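Local coordinates for sortase family protein (Clostridium perfringens, PDB 4D70), which is a class D sortase, a cysteine transpeptidase that probably cleaves surface proteins at a sorting signal and joins them to an amine acceptor, at residues A[152-155]-A[156-159]. Numbering follows the deposited sequence.
Sequences DTDV and LNQN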
loop_
_atom_site.group_PDB
_atom_site.type_symbol
_atom_site.label_atom_id
_atom_site.label_comp_id
_atom_site.label_asym_id
_atom_site.label_seq_id
_atom_site.Cartn_x
_atom_site.Cartn_y
_atom_site.Cartn_z
ATOM N N ASP A 152 -2.485 7.489 16.650
ATOM C CA ASP A 152 -1.611 6.326 16.911
ATOM C C ASP A 152 -0.640 6.163 15.745
ATOM O O ASP A 152 -0.890 5.490 14.722
ATOM C CB ASP A 152 -2.452 5.070 17.126
ATOM C CG ASP A 152 -1.628 3.857 17.508
ATOM O OD1 ASP A 152 -0.386 3.951 17.567
ATOM O OD2 ASP A 152 -2.249 2.788 17.748
ATOM N N THR A 153 0.483 6.835 15.900
ATOM C CA THR A 153 1.543 6.841 14.933
ATOM C C THR A 153 2.377 5.520 14.959
ATOM O O THR A 153 3.117 5.208 14.007
ATOM C CB THR A 153 2.400 8.094 15.245
ATOM O OG1 THR A 153 3.145 8.424 14.107
ATOM C CG2 THR A 153 3.298 7.870 16.444
ATOM N N ASP A 154 2.256 4.733 16.048
ATOM C CA ASP A 154 3.037 3.466 16.190
ATOM C C ASP A 154 2.707 2.435 15.077
ATOM O O ASP A 154 3.505 1.540 14.811
ATOM C CB ASP A 154 2.797 2.793 17.508
ATOM C CG ASP A 154 3.588 3.454 18.637
ATOM O OD1 ASP A 154 4.388 4.376 18.344
ATOM O OD2 ASP A 154 3.411 3.033 19.795
ATOM N N VAL A 155 1.562 2.582 14.424
ATOM C CA VAL A 155 1.204 1.627 13.372
ATOM C C VAL A 155 2.168 1.698 12.221
ATOM O O VAL A 155 2.243 0.734 11.415
ATOM C CB VAL A 155 -0.241 1.821 12.855
ATOM C CG1 VAL A 155 -1.232 1.695 14.009
ATOM C CG2 VAL A 155 -0.456 3.140 12.144
ATOM N N LEU A 156 2.861 2.839 12.102
ATOM C CA LEU A 156 3.879 3.025 11.089
ATOM C C LEU A 156 5.294 2.658 11.541
ATOM O O LEU A 156 6.245 2.760 10.730
ATOM C CB LEU A 156 3.889 4.467 10.584
ATOM C CG LEU A 156 2.550 4.987 10.130
ATOM C CD1 LEU A 156 2.697 6.407 9.630
ATOM C CD2 LEU A 156 2.021 4.088 9.021
ATOM N N ASN A 157 5.442 2.157 12.749
ATOM C CA ASN A 157 6.785 1.808 13.220
ATOM C C ASN A 157 7.470 0.769 12.324
ATOM O O ASN A 157 6.806 -0.100 11.731
ATOM C CB ASN A 157 6.707 1.298 14.646
ATOM C CG ASN A 157 6.514 2.419 15.656
ATOM O OD1 ASN A 157 6.474 3.593 15.313
ATOM N ND2 ASN A 157 6.346 2.050 16.894
ATOM N N GLN A 158 8.791 0.860 12.240
ATOM C CA GLN A 158 9.642 0.021 11.435
ATOM C C GLN A 158 10.474 -0.915 12.306
ATOM O O GLN A 158 11.481 -0.510 12.871
ATOM C CB GLN A 158 10.593 0.888 10.597
ATOM C CG GLN A 158 9.851 1.861 9.677
ATOM C CD GLN A 158 8.938 1.117 8.679
ATOM O OE1 GLN A 158 9.438 0.431 7.809
ATOM N NE2 GLN A 158 7.621 1.346 8.760
ATOM N N ASN A 159 10.042 -2.151 12.417
ATOM C CA ASN A 159 10.788 -3.223 13.055
ATOM C C ASN A 159 11.552 -3.979 11.991
ATOM O O ASN A 159 10.975 -4.793 11.223
ATOM C CB ASN A 159 9.834 -4.193 13.821
ATOM C CG ASN A 159 10.572 -5.386 14.458
ATOM O OD1 ASN A 159 11.810 -5.539 14.363
ATOM N ND2 ASN A 159 9.797 -6.263 15.087
#
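The side chain of Asn-157 runs alongside that of Asp-154 where a single turn of 3-10 helix ends. Asn-157 CB lies 3.2 Å from Asp-154 O, the oxygen that also accepts the backbone bond from Asn-157 N at 2.9 Å (N-H...O 163°). Asn-157 CG, likewise 3.2 Å from Asp-154 O, is anti to its own carbonyl carbon (chi1 -76°), which returns the amide toward the turn: Asn-157 OD1 stands 3.5 Å from Asp-154 CA, and Asn-157 ND2 gives a weak, bent hydrogen bond to Asp-154 OD1 at 3.4 Å (140°). One residue earlier, Leu-156 N bonds to Thr-153 O at 3.1 Å. These two successive i to i+3 bonds define the 3-10 turn. Asp-152 OD1 accepts a weak bond from Asp-154 N, while its OD2 is held by Thr-148. Val-155 CG2 meets Leu-156 CG at 4.1 Å, and buried Val-155 packs on Phe-146 and Thr-148 of strand 137-148. Beyond the turn, Gln-158 NE2 donates to Leu-156 O at 2.8 Å. The geometry implies that main-chain bonds shape this surface turn between strands 137-148 and 163-171 of the sortase fold, Lys-181 and Asn-102 tie its carbonyls to the rest, and the long Asp-Asn bond probably adds little.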